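Local coordinates for uncharacterized protein ScGH5_18 (Streptomyces cattleya, PDB 7LR8) that probably hydrolyses the beta-1,4 bond of the Man-GlcNAc core of N-glycans, as a family 5 glycoside hydrolase of a soil actinobacterium, at residues B[57-60]-B[61-65]; B[92-95]-B[96-99]; B[128-131]-B[132-136]; B[173-176]-B[177-180]. The protein carries 1 engineered substitution. All blocks are in the same frame, centred on the assembly; numbering follows the deposited sequence.

Contact 1 (B[57-60]-B[61-65]); sequences PLWP and VFQPN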
loop_
_atom_site.group_PDB
_atom_site.type_symbol
_atom_site.label_atom_id
_atom_site.label_comp_id
_atom_site.label_asym_id
_atom_site.label_seq_id
_atom_site.Cartn_x
_atom_site.Cartn_y
_atom_site.Cartn_z
ATOM N N PRO B 57 9.154 9.934 -6.475
ATOM C CA PRO B 57 7.781 9.453 -6.662
ATOM C C PRO B 57 7.447 8.402 -5.619
ATOM O O PRO B 57 8.328 7.706 -5.108
ATOM C CB PRO B 57 7.803 8.826 -8.064
ATOM C CG PRO B 57 8.993 9.373 -8.748
ATOM C CD PRO B 57 9.989 9.793 -7.679
ATOM N N LEU B 58 6.157 8.283 -5.310
ATOM C CA LEU B 58 5.634 7.140 -4.565
ATOM C C LEU B 58 5.048 6.179 -5.595
ATOM O O LEU B 58 4.055 6.498 -6.255
ATOM C CB LEU B 58 4.580 7.560 -3.550
ATOM C CG LEU B 58 5.090 8.226 -2.271
ATOM C CD1 LEU B 58 3.941 8.468 -1.303
ATOM C CD2 LEU B 58 6.174 7.384 -1.617
ATOM N N TRP B 59 5.688 5.016 -5.750
ATOM C CA TRP B 59 5.318 4.071 -6.807
ATOM C C TRP B 59 3.838 3.697 -6.799
ATOM O O TRP B 59 3.198 3.813 -7.860
ATOM C CB TRP B 59 6.238 2.848 -6.692
ATOM C CG TRP B 59 6.013 1.764 -7.736
ATOM C CD1 TRP B 59 5.537 1.925 -9.021
ATOM C CD2 TRP B 59 6.299 0.367 -7.587
ATOM N NE1 TRP B 59 5.490 0.699 -9.659
ATOM C CE2 TRP B 59 5.937 -0.271 -8.798
ATOM C CE3 TRP B 59 6.790 -0.415 -6.535
ATOM C CZ2 TRP B 59 6.087 -1.641 -8.992
ATOM C CZ3 TRP B 59 6.944 -1.777 -6.732
ATOM C CH2 TRP B 59 6.579 -2.380 -7.948
ATOM N N PRO B 60 3.220 3.290 -5.677
ATOM C CA PRO B 60 1.780 2.952 -5.742
ATOM C C PRO B 60 0.893 4.130 -6.101
ATOM O O PRO B 60 -0.204 3.924 -6.637
ATOM C CB PRO B 60 1.456 2.435 -4.331
ATOM C CG PRO B 60 2.780 2.183 -3.667
ATOM C CD PRO B 60 3.735 3.150 -4.299
ATOM N N VAL B 61 1.318 5.364 -5.810
ATOM C CA VAL B 61 0.535 6.520 -6.226
ATOM C C VAL B 61 0.693 6.773 -7.721
ATOM O O VAL B 61 -0.264 7.160 -8.403
ATOM C CB VAL B 61 0.935 7.745 -5.386
ATOM C CG1 VAL B 61 0.258 9.013 -5.912
ATOM C CG2 VAL B 61 0.572 7.503 -3.938
ATOM N N PHE B 62 1.890 6.535 -8.265
ATOM C CA PHE B 62 2.112 6.748 -9.688
ATOM C C PHE B 62 1.558 5.605 -10.536
ATOM O O PHE B 62 1.093 5.840 -11.657
ATOM C CB PHE B 62 3.606 6.927 -9.966
ATOM C CG PHE B 62 4.105 8.320 -9.727
ATOM C CD1 PHE B 62 3.977 8.922 -8.480
ATOM C CD2 PHE B 62 4.693 9.037 -10.757
ATOM C CE1 PHE B 62 4.450 10.222 -8.274
ATOM C CE2 PHE B 62 5.168 10.319 -10.549
ATOM C CZ PHE B 62 5.036 10.909 -9.308
ATOM N N GLN B 63 1.579 4.376 -10.024
ATOM C CA GLN B 63 1.156 3.195 -10.780
ATOM C C GLN B 63 0.216 2.358 -9.911
ATOM O O GLN B 63 0.582 1.273 -9.449
ATOM C CB GLN B 63 2.372 2.384 -11.231
ATOM C CG GLN B 63 2.059 1.311 -12.289
ATOM C CD GLN B 63 3.312 0.627 -12.811
ATOM O OE1 GLN B 63 4.355 0.641 -12.158
ATOM N NE2 GLN B 63 3.217 0.031 -13.996
ATOM N N PRO B 64 -1.009 2.839 -9.678
ATOM C CA PRO B 64 -1.902 2.162 -8.718
ATOM C C PRO B 64 -2.432 0.840 -9.219
ATOM O O PRO B 64 -2.922 0.044 -8.408
ATOM C CB PRO B 64 -3.042 3.169 -8.527
ATOM C CG PRO B 64 -3.046 3.944 -9.842
ATOM C CD PRO B 64 -1.584 4.103 -10.164
ATOM N N ASN B 65 -2.400 0.628 -10.526
ATOM C CA ASN B 65 -2.722 -0.630 -11.176
ATOM C C ASN B 65 -1.595 -0.912 -12.153
ATOM O O ASN B 65 -1.003 0.015 -12.697
ATOM C CB ASN B 65 -4.086 -0.534 -11.885
ATOM C CG ASN B 65 -4.436 -1.779 -12.658
ATOM O OD1 ASN B 65 -3.943 -1.986 -13.758
ATOM N ND2 ASN B 65 -5.297 -2.614 -12.082
#
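Pro57 meets Phe62 as a CH-pi contact: CB of Pro57 stands over the centre of the Phe62 ring, 3.6 Å from the centroid and 11° off the normal. Next, at the N-cap position of the short helix 59-62, Leu58 turns its backbone O to the following turn. Phe62 N bonds to Leu58 O at 3.0 Å, Val61 N gives that oxygen a second, weak bond, and CB of Leu58 packs on CG2 of Val61. Trp59 carries the polar link. With its CG opposite the backbone N (chi1 -179°), the indole runs alongside the extended Gln63 chain, and NE1 of Trp59 donates to OE1 of Gln63 at 2.7 Å, nearly straight and in the ring plane. Gln63 N also closes on Trp59 O at 2.8 Å. Pro60 ends the segment with its O close to CA of Pro64, whose proline N has no hydrogen to give it. Putting an alanine at Phe62 would probably open a gap over Pro57 and leave Trp30 without the ring it meets edge-to-face. The turn follows strand 52-55 of the parallel sheet and packs against helix 122-139, where Tyr131 touches Pro57, Trp59, Phe62 and Gln63.

Contact 2 (B[92-95]-B[96-99]); sequences NVDG and LQGH. With NAG (2-acetamido-2-deoxy-beta-D-glucopyranose), chain D.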
loop_
_atom_site.group_PDB
_atom_site.type_symbol
_atom_site.label_atom_id
_atom_site.label_comp_id
_atom_site.label_asym_id
_atom_site.label_seq_id
_atom_site.Cartn_x
_atom_site.Cartn_y
_atom_site.Cartn_z
ATOM N N ASN B 92 17.697 14.229 -10.336
ATOM C CA ASN B 92 17.721 12.778 -10.457
ATOM C C ASN B 92 16.416 12.231 -9.892
ATOM O O ASN B 92 16.005 12.623 -8.799
ATOM C CB ASN B 92 18.916 12.178 -9.710
ATOM C CG ASN B 92 18.711 10.711 -9.366
ATOM O OD1 ASN B 92 18.012 10.375 -8.404
ATOM N ND2 ASN B 92 19.305 9.829 -10.160
ATOM N N VAL B 93 15.766 11.334 -10.631
ATOM C CA VAL B 93 14.493 10.761 -10.195
ATOM C C VAL B 93 14.722 9.310 -9.797
ATOM O O VAL B 93 15.162 8.499 -10.619
ATOM C CB VAL B 93 13.422 10.850 -11.297
ATOM C CG1 VAL B 93 12.125 10.195 -10.809
ATOM C CG2 VAL B 93 13.171 12.301 -11.698
ATOM N N ASP B 94 14.380 8.970 -8.553
ATOM C CA ASP B 94 14.321 7.573 -8.127
ATOM C C ASP B 94 12.956 6.997 -8.484
ATOM O O ASP B 94 11.924 7.578 -8.140
ATOM C CB ASP B 94 14.545 7.450 -6.618
ATOM C CG ASP B 94 16.009 7.470 -6.235
ATOM O OD1 ASP B 94 16.723 8.422 -6.613
ATOM O OD2 ASP B 94 16.453 6.543 -5.524
ATOM N N GLY B 95 12.945 5.843 -9.139
ATOM C CA GLY B 95 11.668 5.314 -9.574
ATOM C C GLY B 95 10.892 4.482 -8.569
ATOM O O GLY B 95 9.779 4.845 -8.174
ATOM N N LEU B 96 11.457 3.352 -8.145
ATOM C CA LEU B 96 10.690 2.335 -7.419
ATOM C C LEU B 96 10.805 2.517 -5.902
ATOM O O LEU B 96 11.600 1.859 -5.228
ATOM C CB LEU B 96 11.160 0.950 -7.844
ATOM C CG LEU B 96 10.861 0.626 -9.319
ATOM C CD1 LEU B 96 11.558 -0.656 -9.729
ATOM C CD2 LEU B 96 9.359 0.496 -9.532
ATOM N N GLN B 97 9.964 3.415 -5.354
ATOM C CA GLN B 97 9.730 3.524 -3.907
ATOM C C GLN B 97 8.319 3.010 -3.649
ATOM O O GLN B 97 7.345 3.742 -3.832
ATOM C CB GLN B 97 9.871 4.956 -3.390
ATOM C CG GLN B 97 11.290 5.486 -3.377
ATOM C CD GLN B 97 11.754 5.790 -4.790
ATOM O OE1 GLN B 97 12.730 5.222 -5.266
ATOM N NE2 GLN B 97 11.024 6.662 -5.477
ATOM N N GLY B 98 8.213 1.781 -3.157
ATOM C CA GLY B 98 9.363 1.064 -2.642
ATOM C C GLY B 98 9.603 1.513 -1.216
ATOM O O GLY B 98 8.665 1.876 -0.502
ATOM N N HIS B 99 10.859 1.551 -0.796
ATOM C CA HIS B 99 11.189 1.865 0.589
ATOM C C HIS B 99 11.546 3.337 0.778
ATOM O O HIS B 99 12.359 3.884 0.028
ATOM C CB HIS B 99 12.352 1.014 1.082
ATOM C CG HIS B 99 12.590 1.173 2.548
ATOM N ND1 HIS B 99 11.829 0.512 3.485
ATOM C CD2 HIS B 99 13.436 1.977 3.244
ATOM C CE1 HIS B 99 12.229 0.861 4.697
ATOM N NE2 HIS B 99 13.199 1.751 4.577
HETATM C C1 NAG D . 17.930 1.053 6.780
HETATM C C2 NAG D . 16.584 1.777 6.828
HETATM C C3 NAG D . 16.393 2.638 5.572
HETATM C C4 NAG D . 17.599 3.544 5.332
HETATM C C5 NAG D . 18.858 2.675 5.315
HETATM C C6 NAG D . 20.154 3.425 5.125
HETATM C C7 NAG D . 14.530 0.903 7.874
HETATM C C8 NAG D . 13.511 -0.203 7.862
HETATM N N2 NAG D . 15.503 0.812 6.961
HETATM O O1 NAG D . 18.126 0.389 7.983
HETATM O O3 NAG D . 15.207 3.414 5.690
HETATM O O4 NAG D . 17.405 4.225 4.093
HETATM O O5 NAG D . 18.972 1.994 6.570
HETATM O O6 NAG D . 21.240 2.522 4.963
HETATM O O7 NAG D . 14.467 1.840 8.670
#
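The loop that leaves strand 90-94 of the parallel sheet leads straight to the glycan pocket, and Gln97 ties it back to Asp94 at the strand's end. NE2 of Gln97 donates to Asp94 O at 3.0 Å. The bond is almost straight, with an N-H...O angle of 170°, and the acceptor lies in the amide plane, yet the donor stands above the carbonyl plane of Asp94. A bend at chi2 (73°) folds the Gln97 chain back to make this reach, and it sets OE1 of Gln97 3.2 Å from CB of Asp94. The same amide is held from outside as well: NE2 also donates to Pro57 O, and OE1 accepts from Asn152 N. A leucine in its place would probably leave Asp94 O and Pro57 O without this donor and Asn152 N without its acceptor. Between Asp94 and Gln97 the chain makes an inverse gamma turn centred on Leu96, in which Gln97 N bonds to Gly95 O at 3.2 Å. The carboxylate of Asp94 forms a salt bridge with Arg54. A cis peptide bond joins Gln97 to Gly98, and two residues beyond Gln97 comes His99 of the sugar-binding site. The edge of its imidazole faces the sugar, NE2 of His99 sharing a hydrogen bond of 2.8 Å with O3 of the N-acetylglucosamine, while ND1 of His99 bonds to Asp104.

Contact 3 (B[128-131]-B[132-136]); sequences QAEY and LRTLA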
loop_
_atom_site.group_PDB
_atom_site.type_symbol
_atom_site.label_atom_id
_atom_site.label_comp_id
_atom_site.label_asym_id
_atom_site.label_seq_id
_atom_site.Cartn_x
_atom_site.Cartn_y
_atom_site.Cartn_z
ATOM N N GLN B 128 7.145 -2.648 -14.057
ATOM C CA GLN B 128 8.183 -1.745 -13.543
ATOM C C GLN B 128 8.961 -1.105 -14.680
ATOM O O GLN B 128 9.264 0.096 -14.632
ATOM C CB GLN B 128 9.157 -2.491 -12.640
ATOM C CG GLN B 128 8.570 -3.057 -11.365
ATOM C CD GLN B 128 9.479 -4.113 -10.801
ATOM O OE1 GLN B 128 10.225 -4.752 -11.546
ATOM N NE2 GLN B 128 9.445 -4.295 -9.483
ATOM N N ALA B 129 9.299 -1.897 -15.707
ATOM C CA ALA B 129 10.050 -1.376 -16.846
ATOM C C ALA B 129 9.263 -0.299 -17.573
ATOM O O ALA B 129 9.827 0.728 -17.966
ATOM C CB ALA B 129 10.422 -2.521 -17.798
ATOM N N GLU B 130 7.955 -0.509 -17.761
ATOM C CA GLU B 130 7.158 0.489 -18.470
ATOM C C GLU B 130 7.024 1.766 -17.651
ATOM O O GLU B 130 7.026 2.873 -18.208
ATOM C CB GLU B 130 5.779 -0.087 -18.811
ATOM C CG GLU B 130 4.861 0.833 -19.628
ATOM C CD GLU B 130 5.473 1.383 -20.931
ATOM O OE1 GLU B 130 6.501 0.874 -21.447
ATOM O OE2 GLU B 130 4.912 2.365 -21.434
ATOM N N TYR B 131 6.913 1.620 -16.328
ATOM C CA TYR B 131 6.875 2.764 -15.423
ATOM C C TYR B 131 8.155 3.595 -15.517
ATOM O O TYR B 131 8.099 4.816 -15.704
ATOM C CB TYR B 131 6.645 2.237 -14.002
ATOM C CG TYR B 131 6.905 3.171 -12.852
ATOM C CD1 TYR B 131 6.131 4.306 -12.643
ATOM C CD2 TYR B 131 7.927 2.901 -11.957
ATOM C CE1 TYR B 131 6.375 5.152 -11.552
ATOM C CE2 TYR B 131 8.183 3.751 -10.858
ATOM C CZ TYR B 131 7.403 4.873 -10.676
ATOM O OH TYR B 131 7.621 5.712 -9.595
ATOM N N LEU B 132 9.318 2.945 -15.417
ATOM C CA LEU B 132 10.582 3.682 -15.476
ATOM C C LEU B 132 10.792 4.320 -16.845
ATOM O O LEU B 132 11.224 5.474 -16.939
ATOM C CB LEU B 132 11.759 2.763 -15.145
ATOM C CG LEU B 132 11.874 2.200 -13.729
ATOM C CD1 LEU B 132 13.082 1.281 -13.658
ATOM C CD2 LEU B 132 11.998 3.331 -12.720
ATOM N N ARG B 133 10.493 3.578 -17.918
ATOM C CA ARG B 133 10.576 4.141 -19.257
ATOM C C ARG B 133 9.672 5.358 -19.402
ATOM O O ARG B 133 10.054 6.356 -20.027
ATOM C CB ARG B 133 10.193 3.072 -20.285
ATOM C CG ARG B 133 10.575 3.439 -21.722
ATOM C CD ARG B 133 9.740 2.675 -22.750
ATOM N NE ARG B 133 8.320 2.952 -22.581
ATOM C CZ ARG B 133 7.705 4.036 -23.043
ATOM N NH1 ARG B 133 8.380 4.949 -23.739
ATOM N NH2 ARG B 133 6.411 4.202 -22.801
ATOM N N THR B 134 8.456 5.274 -18.853
ATOM C CA THR B 134 7.489 6.364 -18.960
ATOM C C THR B 134 7.990 7.618 -18.246
ATOM O O THR B 134 7.910 8.729 -18.790
ATOM C CB THR B 134 6.137 5.919 -18.388
ATOM O OG1 THR B 134 5.570 4.909 -19.239
ATOM C CG2 THR B 134 5.147 7.076 -18.339
ATOM N N LEU B 135 8.506 7.462 -17.022
ATOM C CA LEU B 135 9.042 8.620 -16.304
ATOM C C LEU B 135 10.193 9.244 -17.073
ATOM O O LEU B 135 10.227 10.466 -17.279
ATOM C CB LEU B 135 9.507 8.224 -14.899
ATOM C CG LEU B 135 8.421 7.737 -13.937
ATOM C CD1 LEU B 135 8.942 7.763 -12.505
ATOM C CD2 LEU B 135 7.158 8.574 -14.067
ATOM N N ALA B 136 11.147 8.413 -17.507
ATOM C CA ALA B 136 12.313 8.922 -18.217
ATOM C C ALA B 136 11.918 9.627 -19.507
ATOM O O ALA B 136 12.447 10.699 -19.813
ATOM C CB ALA B 136 13.293 7.784 -18.503
#
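The guanidinium of Arg133 is met at its edge by the carboxylate of Glu130, side-on and with both oxygens engaged: NH2 of Arg133 donates to OE2 of Glu130 at 2.7 Å, and NE of Arg133 to OE1 of Glu130 at 3.0 Å. Both acceptors lie near the guanidinium plane and are approached on their syn sides, with the two planes 29° apart. The Tyr131 ring is approached obliquely by CD1 of Leu135, 3.8 Å from CZ of Tyr131, and CD2 of Leu132 lies 4.2 Å from CD2 of Tyr131. All this sits within helix 122-139, whose i to i+4 backbone bonds include Leu135 N to Tyr131 O. The salt bridge joins residues i and i+3 on the partly exposed side; Tyr131, Leu132 and Leu135 are buried, the two leucines against Met148 of strand 145-152. The hydroxyl of Tyr131 bonds to Gly95 O. Thr134 holds Glu130 O twice. Its OG1 is placed beside its own backbone N (chi1 -68°) and donates to Glu130 O at 2.7 Å, while Thr134 N reaches that oxygen at 2.9 Å from the opposite face of the carbonyl plane.

Contact 4 (B[173-176]-B[177-180]); sequences AGDW and LRRM. With AE3 (2-(2-ethoxyethoxy)ethanol), chain F.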
loop_
_atom_site.group_PDB
_atom_site.type_symbol
_atom_site.label_atom_id
_atom_site.label_comp_id
_atom_site.label_asym_id
_atom_site.label_seq_id
_atom_site.Cartn_x
_atom_site.Cartn_y
_atom_site.Cartn_z
ATOM N N ALA B 173 19.193 -10.816 -9.575
ATOM C CA ALA B 173 19.278 -9.397 -9.241
ATOM C C ALA B 173 19.963 -8.614 -10.359
ATOM O O ALA B 173 19.486 -7.546 -10.770
ATOM C CB ALA B 173 20.017 -9.213 -7.912
ATOM N N GLY B 174 21.094 -9.128 -10.851
ATOM C CA GLY B 174 21.800 -8.454 -11.930
ATOM C C GLY B 174 20.980 -8.378 -13.203
ATOM O O GLY B 174 20.969 -7.349 -13.887
ATOM N N ASP B 175 20.286 -9.467 -13.541
ATOM C CA ASP B 175 19.426 -9.465 -14.722
ATOM C C ASP B 175 18.302 -8.444 -14.586
ATOM O O ASP B 175 17.981 -7.732 -15.546
ATOM C CB ASP B 175 18.855 -10.864 -14.964
ATOM C CG ASP B 175 19.880 -11.835 -15.540
ATOM O OD1 ASP B 175 20.886 -11.384 -16.115
ATOM O OD2 ASP B 175 19.666 -13.061 -15.429
ATOM N N TRP B 176 17.692 -8.359 -13.398
ATOM C CA TRP B 176 16.629 -7.388 -13.156
ATOM C C TRP B 176 17.147 -5.963 -13.302
ATOM O O TRP B 176 16.520 -5.124 -13.960
ATOM C CB TRP B 176 16.040 -7.600 -11.759
ATOM C CG TRP B 176 14.920 -6.679 -11.424
ATOM C CD1 TRP B 176 13.607 -6.801 -11.809
ATOM C CD2 TRP B 176 15.000 -5.492 -10.637
ATOM N NE1 TRP B 176 12.870 -5.758 -11.294
ATOM C CE2 TRP B 176 13.700 -4.944 -10.566
ATOM C CE3 TRP B 176 16.048 -4.841 -9.969
ATOM C CZ2 TRP B 176 13.421 -3.763 -9.877
ATOM C CZ3 TRP B 176 15.768 -3.667 -9.262
ATOM C CH2 TRP B 176 14.467 -3.144 -9.218
ATOM N N LEU B 177 18.292 -5.672 -12.676
ATOM C CA LEU B 177 18.878 -4.341 -12.777
ATOM C C LEU B 177 19.105 -3.953 -14.233
ATOM O O LEU B 177 18.784 -2.832 -14.644
ATOM C CB LEU B 177 20.197 -4.299 -12.010
ATOM C CG LEU B 177 20.145 -4.260 -10.484
ATOM C CD1 LEU B 177 21.581 -4.338 -9.953
ATOM C CD2 LEU B 177 19.460 -2.995 -10.019
ATOM N N ARG B 178 19.678 -4.863 -15.028
ATOM C CA ARG B 178 19.949 -4.540 -16.428
ATOM C C ARG B 178 18.659 -4.262 -17.187
ATOM O O ARG B 178 18.609 -3.365 -18.040
ATOM C CB ARG B 178 20.729 -5.672 -17.095
ATOM C CG ARG B 178 22.231 -5.533 -16.899
ATOM C CD ARG B 178 22.995 -6.679 -17.532
ATOM N NE ARG B 178 22.906 -7.884 -16.716
ATOM C CZ ARG B 178 23.821 -8.252 -15.826
ATOM N NH1 ARG B 178 23.652 -9.365 -15.126
ATOM N NH2 ARG B 178 24.904 -7.512 -15.643
ATOM N N ARG B 179 17.603 -5.021 -16.887
ATOM C CA ARG B 179 16.321 -4.784 -17.541
ATOM C C ARG B 179 15.740 -3.434 -17.138
ATOM O O ARG B 179 15.222 -2.699 -17.987
ATOM C CB ARG B 179 15.351 -5.908 -17.202
ATOM C CG ARG B 179 14.003 -5.753 -17.854
ATOM C CD ARG B 179 13.346 -7.092 -18.025
ATOM N NE ARG B 179 12.060 -6.935 -18.684
ATOM C CZ ARG B 179 11.080 -7.827 -18.618
ATOM N NH1 ARG B 179 11.250 -8.946 -17.924
ATOM N NH2 ARG B 179 9.937 -7.593 -19.248
ATOM N N MET B 180 15.811 -3.095 -15.848
ATOM C CA MET B 180 15.332 -1.791 -15.395
ATOM C C MET B 180 16.109 -0.663 -16.057
ATOM O O MET B 180 15.519 0.312 -16.540
ATOM C CB MET B 180 15.424 -1.683 -13.873
ATOM C CG MET B 180 14.511 -2.659 -13.114
ATOM S SD MET B 180 12.749 -2.445 -13.517
ATOM C CE MET B 180 12.496 -3.837 -14.602
HETATM C C1 AE3 F . 12.218 -12.554 -20.701
HETATM C C2 AE3 F . 11.576 -13.539 -19.727
HETATM O O2 AE3 F . 10.503 -12.926 -19.072
HETATM C C3 AE3 F . 10.449 -13.220 -17.707
HETATM C C4 AE3 F . 10.772 -11.955 -16.914
HETATM O O3 AE3 F . 11.344 -12.299 -15.684
HETATM C C5 AE3 F . 11.600 -11.206 -14.847
HETATM C C6 AE3 F . 13.080 -10.831 -14.914
HETATM O O4 AE3 F . 13.289 -9.913 -15.952
#
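Met180 folds over the indole of Trp176 one helical turn back, a Met-aromatic contact within helix 170-187. CB of Met180 lies 3.6 Å from Trp176 O, the oxygen that also accepts Met180 N. From there CG, set beside the backbone N by a chi1 of -65°, comes over the indole face: it stands 3.6 Å from the centroid of the six-membered ring, 16° off the normal, a CH-pi contact. The bend at chi2 then carries SD outward past the rim at CZ2 and CE2, oblique to the five-membered ring at 4.4 Å from its centroid, and CE ends 3.8 Å from NE1 of Trp176. Leu177 meets the same ring system at its six-membered part, with CD2 against CZ3 of Trp176. The indole is fixed further by NE1, which donates to OE1 of Gln128 on helix 122-139, and by an edge-to-face meeting with Phe119. The exposed side of the helix is polar. Arg178 bends at chi3 and lays one face of its guanidinium over the Gly174 carbonyl, where a side chain at that position would crowd NH1. The edge of that guanidinium faces the carboxylate of Asp175, whose OD1 makes a long salt bridge of 3.6 Å with NH1 of Arg178, the two planes turned 68° apart. Arg179 takes another direction, extended from CG to NE, and its NH1 donates to O4 of the bound 2-(2-ethoxyethoxy)ethanol at 3.0 Å.

Along the chain the four contacts come in order, 1 to 4, each closing before the next opens. Contact 2 starts on a strand of the eight-stranded parallel sheet, consistent with the (beta/alpha)8 barrel of family 5; contact 1 is a short helix after the adjacent strand 52-55, while contacts 3 and 4 lie on helices 122-139 and 170-187. Centres of contacts 1 and 2 are about 10 Å apart, those of 2 and 3 about 11 Å, and those of 1 and 4 about 20 Å with no touch. Leu96 bridges the group, packing on Trp59, Tyr131 and Trp176. Through Leu96, the loop bearing the sugar-binding His99 packs against helices 59-62, 122-139 and 170-187.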